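Local coordinates for Non-reducing end alpha-L-arabinofuranosidase BoGH43B (Bacteroides ovatus, PDB 5JOZ), which removes terminal non-reducing alpha-L-arabinofuranosyl residues from xyloglucan side branches, converting S units to X units, at residues A[12-17]-A[40-45]; A[150-153]-A[158-161]; A[401-404]-A[409-412]. All coordinates share one frame; numbering follows the deposited sequence.

Interaction 1: residues A[12-17]-A[40-45]; sequences GMNPDP and PVYHSK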
loop_
_atom_site.group_PDB
_atom_site.type_symbol
_atom_site.label_atom_id
_atom_site.label_comp_id
_atom_site.label_asym_id
_atom_site.label_seq_id
_atom_site.Cartn_x
_atom_site.Cartn_y
_atom_site.Cartn_z
ATOM N N GLY A 12 4.878 -6.482 -0.094
ATOM C CA GLY A 12 3.518 -6.282 -0.611
ATOM C C GLY A 12 3.294 -4.800 -0.864
ATOM O O GLY A 12 4.189 -3.980 -0.622
ATOM N N MET A 13 2.106 -4.449 -1.346
ATOM C CA MET A 13 1.857 -3.091 -1.795
ATOM C C MET A 13 1.931 -2.140 -0.616
ATOM O O MET A 13 1.042 -2.122 0.228
ATOM C CB MET A 13 0.517 -2.968 -2.510
ATOM C CG MET A 13 0.363 -1.635 -3.240
ATOM S SD MET A 13 -1.307 -0.994 -3.261
ATOM C CE MET A 13 -1.687 -0.881 -1.516
ATOM N N ASN A 14 3.022 -1.370 -0.584
ATOM C CA ASN A 14 3.358 -0.456 0.505
ATOM C C ASN A 14 4.204 0.719 -0.036
ATOM O O ASN A 14 5.353 0.925 0.359
ATOM C CB ASN A 14 4.095 -1.216 1.618
ATOM C CG ASN A 14 3.146 -1.800 2.659
ATOM O OD1 ASN A 14 2.412 -1.064 3.313
ATOM N ND2 ASN A 14 3.162 -3.122 2.820
ATOM N N PRO A 15 3.630 1.502 -0.949
ATOM C CA PRO A 15 4.398 2.560 -1.582
ATOM C C PRO A 15 4.460 3.869 -0.789
ATOM O O PRO A 15 3.697 4.077 0.159
ATOM C CB PRO A 15 3.635 2.793 -2.904
ATOM C CG PRO A 15 2.346 2.029 -2.799
ATOM C CD PRO A 15 2.228 1.537 -1.392
ATOM N N ASP A 16 5.370 4.743 -1.217
ATOM C CA ASP A 16 5.447 6.143 -0.761
ATOM C C ASP A 16 5.657 6.238 0.754
ATOM O O ASP A 16 4.905 6.943 1.442
ATOM C CB ASP A 16 4.183 6.914 -1.178
ATOM C CG ASP A 16 3.960 6.919 -2.677
ATOM O OD1 ASP A 16 4.901 7.257 -3.417
ATOM O OD2 ASP A 16 2.827 6.627 -3.121
ATOM N N PRO A 17 6.667 5.514 1.281
ATOM C CA PRO A 17 6.810 5.434 2.726
ATOM C C PRO A 17 7.153 6.780 3.334
ATOM O O PRO A 17 8.030 7.473 2.796
ATOM C CB PRO A 17 7.970 4.444 2.910
ATOM C CG PRO A 17 8.783 4.579 1.676
ATOM C CD PRO A 17 7.767 4.812 0.593
ATOM N N PRO A 40 -2.112 2.779 6.153
ATOM C CA PRO A 40 -1.748 1.998 7.323
ATOM C C PRO A 40 -0.576 2.607 8.083
ATOM O O PRO A 40 0.335 3.175 7.473
ATOM C CB PRO A 40 -1.380 0.635 6.728
ATOM C CG PRO A 40 -0.979 0.931 5.341
ATOM C CD PRO A 40 -1.939 1.995 4.920
ATOM N N VAL A 41 -0.631 2.496 9.406
ATOM C CA VAL A 41 0.409 2.973 10.305
ATOM C C VAL A 41 1.143 1.763 10.862
ATOM O O VAL A 41 0.564 0.999 11.627
ATOM C CB VAL A 41 -0.182 3.731 11.511
ATOM C CG1 VAL A 41 0.926 4.166 12.465
ATOM C CG2 VAL A 41 -1.006 4.921 11.055
ATOM N N TYR A 42 2.418 1.618 10.499
ATOM C CA TYR A 42 3.288 0.574 11.042
ATOM C C TYR A 42 4.158 1.142 12.180
ATOM O O TYR A 42 4.476 2.322 12.183
ATOM C CB TYR A 42 4.182 0.003 9.938
ATOM C CG TYR A 42 3.438 -0.563 8.740
ATOM C CD1 TYR A 42 3.011 -1.906 8.710
ATOM C CD2 TYR A 42 3.168 0.234 7.632
ATOM C CE1 TYR A 42 2.346 -2.422 7.602
ATOM C CE2 TYR A 42 2.496 -0.268 6.523
ATOM C CZ TYR A 42 2.086 -1.596 6.507
ATOM O OH TYR A 42 1.406 -2.070 5.394
ATOM N N HIS A 43 4.544 0.280 13.120
ATOM C CA HIS A 43 5.318 0.651 14.299
ATOM C C HIS A 43 6.579 -0.214 14.357
ATOM O O HIS A 43 6.509 -1.404 14.105
ATOM C CB HIS A 43 4.457 0.450 15.542
ATOM C CG HIS A 43 5.157 0.717 16.838
ATOM N ND1 HIS A 43 4.806 0.083 18.009
ATOM C CD2 HIS A 43 6.172 1.555 17.155
ATOM C CE1 HIS A 43 5.583 0.505 18.988
ATOM N NE2 HIS A 43 6.417 1.402 18.498
ATOM N N SER A 44 7.727 0.398 14.654
ATOM C CA SER A 44 8.974 -0.341 14.895
ATOM C C SER A 44 9.786 0.291 16.032
ATOM O O SER A 44 9.590 1.460 16.362
ATOM C CB SER A 44 9.804 -0.394 13.606
ATOM O OG SER A 44 10.985 -1.181 13.733
ATOM N N LYS A 45 10.667 -0.508 16.638
ATOM C CA LYS A 45 11.725 -0.026 17.544
ATOM C C LYS A 45 13.155 -0.168 16.988
ATOM O O LYS A 45 14.101 0.339 17.595
ATOM C CB LYS A 45 11.619 -0.738 18.901
ATOM C CG LYS A 45 10.259 -0.527 19.551
ATOM C CD LYS A 45 10.218 -0.903 21.021
ATOM C CE LYS A 45 9.017 -0.262 21.711
ATOM N NZ LYS A 45 9.316 1.115 22.184
#
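Asn14 and Pro40 hold the closest CA atoms of the two segments, still 8.9 Å apart, so the loop 12-17 and the strand 40-44 do not pair their backbones and the contact rests on side chains. It centres on Tyr42 and Asn14, which reach toward each other from opposite directions. Tyr42 OH donates to Asn14 OD1 at 2.5 Å, a short bond. The hydroxyl lies in the carbonyl plane of the amide, on a lone pair of OD1, with a C=O...donor angle of 116°. Ring and amide planes are turned 72° against each other, and Asn14 OD1 comes to the hydroxyl end of the ring, 3.3 Å from Tyr42 CZ. What sends the phenol across is its first torsion: CG stands anti to the carbonyl carbon (chi1 -57°). Pro40 comes near only loosely, its CG 4.4 Å from Asn14 OD1.

The buried amide is held at both ends. OD1 also accepts a hydrogen bond from Thr30 OG1, and ND2 bonds to Thr11 O, which together fix the rotation of the group. With an alanine here, the buried Tyr42 hydroxyl and Thr30 OG1 would probably lose their shared acceptor, and a gap would open between loop and strand.

Asp16, the inferred proton acceptor, belongs to the same loop, and its OD2 is hydrogen-bonded to Ser31 OG. The Asn14 bonds, two residues earlier, are consistent with a part in steadying that loop. In the five-bladed propeller of this glycosidase family, strand 40-44 runs between strands 25-29 and 51-55 of one blade, with Tyr42 bonded through its backbone to Leu28 and Val41 to Ile53, while on the loop's side Asp16 and Pro17 pack on Leu254 of strand 249-256.

Interaction 2: residues A[150-153]-A[158-161]; sequences GVMD and TFVE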
loop_
_atom_site.group_PDB
_atom_site.type_symbol
_atom_site.label_atom_id
_atom_site.label_comp_id
_atom_site.label_asym_id
_atom_site.label_seq_id
_atom_site.Cartn_x
_atom_site.Cartn_y
_atom_site.Cartn_z
ATOM N N GLY A 150 5.078 27.033 2.096
ATOM C CA GLY A 150 4.148 27.891 2.839
ATOM C C GLY A 150 4.189 27.533 4.322
ATOM O O GLY A 150 4.867 26.578 4.720
ATOM N N VAL A 151 3.488 28.311 5.142
ATOM C CA VAL A 151 3.403 28.061 6.583
ATOM C C VAL A 151 1.934 27.956 6.926
ATOM O O VAL A 151 1.097 28.619 6.318
ATOM C CB VAL A 151 4.105 29.156 7.415
ATOM C CG1 VAL A 151 4.123 28.798 8.903
ATOM C CG2 VAL A 151 5.531 29.348 6.911
ATOM N N MET A 152 1.639 27.110 7.901
ATOM C CA MET A 152 0.300 26.620 8.144
ATOM C C MET A 152 0.037 26.646 9.648
ATOM O O MET A 152 0.938 26.382 10.448
ATOM C CB MET A 152 0.214 25.194 7.584
ATOM C CG MET A 152 -1.176 24.667 7.267
ATOM S SD MET A 152 -1.097 23.032 6.493
ATOM C CE MET A 152 -1.452 23.430 4.785
ATOM N N ASP A 153 -1.188 27.004 10.020
ATOM C CA ASP A 153 -1.639 26.958 11.411
ATOM C C ASP A 153 -2.042 25.515 11.723
ATOM O O ASP A 153 -2.941 24.982 11.064
ATOM C CB ASP A 153 -2.833 27.904 11.614
ATOM C CG ASP A 153 -3.491 27.758 12.983
ATOM O OD1 ASP A 153 -2.827 27.949 14.023
ATOM O OD2 ASP A 153 -4.694 27.462 13.010
ATOM N N THR A 158 -5.088 26.465 7.910
ATOM C CA THR A 158 -5.086 27.658 7.061
ATOM C C THR A 158 -3.647 28.128 6.879
ATOM O O THR A 158 -2.805 27.951 7.763
ATOM C CB THR A 158 -5.912 28.812 7.689
ATOM O OG1 THR A 158 -7.099 28.293 8.312
ATOM C CG2 THR A 158 -6.299 29.845 6.624
ATOM N N PHE A 159 -3.371 28.733 5.735
ATOM C CA PHE A 159 -2.048 29.282 5.472
ATOM C C PHE A 159 -1.866 30.624 6.167
ATOM O O PHE A 159 -2.537 31.599 5.818
ATOM C CB PHE A 159 -1.806 29.418 3.967
ATOM C CG PHE A 159 -1.646 28.100 3.289
ATOM C CD1 PHE A 159 -0.441 27.417 3.366
ATOM C CD2 PHE A 159 -2.711 27.513 2.618
ATOM C CE1 PHE A 159 -0.290 26.185 2.757
ATOM C CE2 PHE A 159 -2.564 26.281 2.004
ATOM C CZ PHE A 159 -1.353 25.617 2.078
ATOM N N VAL A 160 -0.979 30.647 7.166
ATOM C CA VAL A 160 -0.546 31.893 7.814
ATOM C C VAL A 160 0.483 32.642 6.948
ATOM O O VAL A 160 0.444 33.880 6.882
ATOM C CB VAL A 160 -0.051 31.683 9.281
ATOM C CG1 VAL A 160 -1.164 31.090 10.130
ATOM C CG2 VAL A 160 1.201 30.816 9.385
ATOM N N GLU A 161 1.395 31.898 6.307
ATOM C CA GLU A 161 2.260 32.430 5.234
ATOM C C GLU A 161 1.910 31.640 3.977
ATOM O O GLU A 161 1.988 30.411 3.973
ATOM C CB GLU A 161 3.763 32.302 5.563
ATOM C CG GLU A 161 4.165 32.802 6.956
ATOM C CD GLU A 161 5.676 32.812 7.227
ATOM O OE1 GLU A 161 6.065 32.424 8.358
ATOM O OE2 GLU A 161 6.472 33.224 6.338
#
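Val151 and Glu161 form an antiparallel hydrogen-bonded pair in which Val151 N donates to Glu161 O at 2.8 Å, nearly straight at 174°. The return is split: Val151 O accepts from Glu161 N at 3.3 Å, from above its carbonyl plane, and weakly from Val160 N at 3.0 Å, where the angle at hydrogen is only 123°. Nearer the turn, Asp153 N is satisfied by Thr158 O at 2.9 Å, with the donor almost in line with the C=O bond. The same Thr158 O also takes a CA-H...O contact from Met152.

Polar side-chain ends look elsewhere. Glu161 OE1 forms a salt bridge with Lys135, while its chain lies beside Val151, OE1 being 3.4 Å from Val151 CG2. Asp153 OD2 and Thr158 OG1 both hydrogen-bond to Thr156 OG1 in the turn.

Met152 and Phe159 share the other face. A bend at the last torsion of Met152 (chi3 -105°) carries CE to 3.5 Å from Phe159 CZ, and SD lies 5.4 Å from the ring centroid, an oblique Met-aromatic contact. Phe138 meets the Phe159 ring edge-to-face.

Two residues, Val160 and Glu161, facing the single Val151 define a classic beta bulge, here in the hairpin formed by the two last strands of a four-stranded propeller blade.

Interaction 3: residues A[401-404]-A[409-412]; sequences LLIT and QRVA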
loop_
_atom_site.group_PDB
_atom_site.type_symbol
_atom_site.label_atom_id
_atom_site.label_comp_id
_atom_site.label_asym_id
_atom_site.label_seq_id
_atom_site.Cartn_x
_atom_site.Cartn_y
_atom_site.Cartn_z
ATOM N N LEU A 401 -11.419 -17.451 -8.266
ATOM C CA LEU A 401 -11.620 -18.851 -7.906
ATOM C C LEU A 401 -12.922 -18.948 -7.107
ATOM O O LEU A 401 -12.918 -18.791 -5.880
ATOM C CB LEU A 401 -10.423 -19.395 -7.129
ATOM C CG LEU A 401 -10.556 -20.816 -6.579
ATOM C CD1 LEU A 401 -10.807 -21.808 -7.696
ATOM C CD2 LEU A 401 -9.325 -21.187 -5.776
ATOM N N LEU A 402 -14.029 -19.206 -7.813
ATOM C CA LEU A 402 -15.377 -19.081 -7.240
ATOM C C LEU A 402 -16.204 -20.354 -7.272
ATOM O O LEU A 402 -16.020 -21.205 -8.139
ATOM C CB LEU A 402 -16.152 -17.994 -7.976
ATOM C CG LEU A 402 -15.441 -16.647 -8.138
ATOM C CD1 LEU A 402 -16.273 -15.696 -8.987
ATOM C CD2 LEU A 402 -15.118 -16.021 -6.791
ATOM N N ILE A 403 -17.118 -20.450 -6.305
ATOM C CA ILE A 403 -18.175 -21.436 -6.270
ATOM C C ILE A 403 -19.402 -20.769 -6.856
ATOM O O ILE A 403 -19.771 -19.669 -6.423
ATOM C CB ILE A 403 -18.527 -21.866 -4.832
ATOM C CG1 ILE A 403 -17.315 -22.492 -4.155
ATOM C CG2 ILE A 403 -19.720 -22.839 -4.828
ATOM C CD1 ILE A 403 -17.483 -22.670 -2.670
ATOM N N THR A 404 -20.035 -21.451 -7.813
ATOM C CA THR A 404 -21.246 -20.963 -8.498
ATOM C C THR A 404 -22.104 -22.163 -8.955
ATOM O O THR A 404 -21.812 -23.314 -8.586
ATOM C CB THR A 404 -20.870 -20.048 -9.694
ATOM O OG1 THR A 404 -22.050 -19.493 -10.287
ATOM C CG2 THR A 404 -20.091 -20.801 -10.747
ATOM N N GLN A 409 -25.746 -27.741 -11.692
ATOM C CA GLN A 409 -24.693 -28.358 -10.896
ATOM C C GLN A 409 -23.927 -27.248 -10.177
ATOM O O GLN A 409 -23.641 -26.191 -10.742
ATOM C CB GLN A 409 -23.733 -29.154 -11.770
ATOM C CG GLN A 409 -24.339 -30.383 -12.438
ATOM C CD GLN A 409 -23.314 -31.202 -13.223
ATOM O OE1 GLN A 409 -22.287 -30.688 -13.667
ATOM N NE2 GLN A 409 -23.591 -32.485 -13.393
ATOM N N ARG A 410 -23.612 -27.499 -8.919
ATOM C CA ARG A 410 -22.775 -26.614 -8.153
ATOM C C ARG A 410 -21.359 -26.922 -8.570
ATOM O O ARG A 410 -20.992 -28.093 -8.655
ATOM C CB ARG A 410 -22.972 -26.894 -6.682
ATOM C CG ARG A 410 -22.347 -25.874 -5.753
ATOM C CD ARG A 410 -22.709 -26.295 -4.343
ATOM N NE ARG A 410 -21.855 -25.699 -3.336
ATOM C CZ ARG A 410 -21.068 -26.350 -2.485
ATOM N NH1 ARG A 410 -20.972 -27.672 -2.473
ATOM N NH2 ARG A 410 -20.361 -25.642 -1.619
ATOM N N VAL A 411 -20.570 -25.885 -8.839
ATOM C CA VAL A 411 -19.232 -26.060 -9.413
ATOM C C VAL A 411 -18.201 -25.137 -8.770
ATOM O O VAL A 411 -18.547 -24.101 -8.195
ATOM C CB VAL A 411 -19.231 -25.799 -10.942
ATOM C CG1 VAL A 411 -20.256 -26.677 -11.648
ATOM C CG2 VAL A 411 -19.501 -24.330 -11.270
ATOM N N ALA A 412 -16.936 -25.523 -8.899
ATOM C CA ALA A 412 -15.812 -24.644 -8.618
ATOM C C ALA A 412 -15.312 -24.122 -9.956
ATOM O O ALA A 412 -15.184 -24.888 -10.906
ATOM C CB ALA A 412 -14.717 -25.395 -7.895
#
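Thr404 and Val411 are the hydrogen-bonded pair of an antiparallel beta hairpin, formed by strands 397-406 and 409-418 in the concanavalin A-like beta-sandwich domain. The short strand axes approach to 4.9 Å and run 174° apart, which is almost exactly antiparallel. Thr404 N donates to Val411 O at 3.1 Å, and Val411 N returns a bond to Thr404 O at 2.9 Å. Ile403 and Ala412 follow as the non-hydrogen-bonded pair, where Ile403 CA makes a CA-H...O contact with Val411 O.

Arg410 carries the long side chain of the contact. From CB the chain sets off with CG anti to the backbone N (chi1 -169°) and stays extended as far as NE, which lays it obliquely across Ile403. Arg410 CG lies 3.9 Å from Thr404 O and 4.1 Å from Ile403 CG2. CD carries the chain on to Arg410 NE, which passes 3.9 Å from Ile403 CG2 and hydrogen-bonds to Phe378 O. At the tip, NH1 bonds to Pro431 O and NH2 to Gly434 O. Three backbone carbonyls therefore grip the three nitrogens of this buried guanidinium group and fix its rotation; their partial negative charges probably help to offset its positive one.

Ile403 and Arg410 both touch Val436 of strand 436-442, and Leu401 packs on Leu438 and Ile440 of that strand. Since strand 436-442 belongs to the other sheet, this side of the hairpin lies against the interior of the sandwich.

Thr404 and Val411 project together from the other face, side by side. Thr404 OG1 is satisfied by Glu385 O, and the remaining branch turns to its neighbour: Thr404 CG2 meets Val411 CG2, methyl to methyl, at 3.6 Å.

Overall arrangement
Along the chain the three contacts come in series, none enclosing another. Interactions 1 and 2 belong to the catalytic family 43 region but to different four-stranded blades, their centres 28 Å apart and their nearest atoms about 18 Å. Interaction 1 ties a central loop to the blade that follows it, 8 Å from the centre of the chain, whereas interaction 2 is a hairpin about 30 Å out. Interaction 3 is a second hairpin, in the C-terminal sandwich; its centre is 57 Å from that of interaction 2, across the chain's centre. The all-beta protein thus uses local strand pairing in two hairpins on opposite sides of its centre and a longer-range side-chain bond in the loop that carries the inferred proton acceptor.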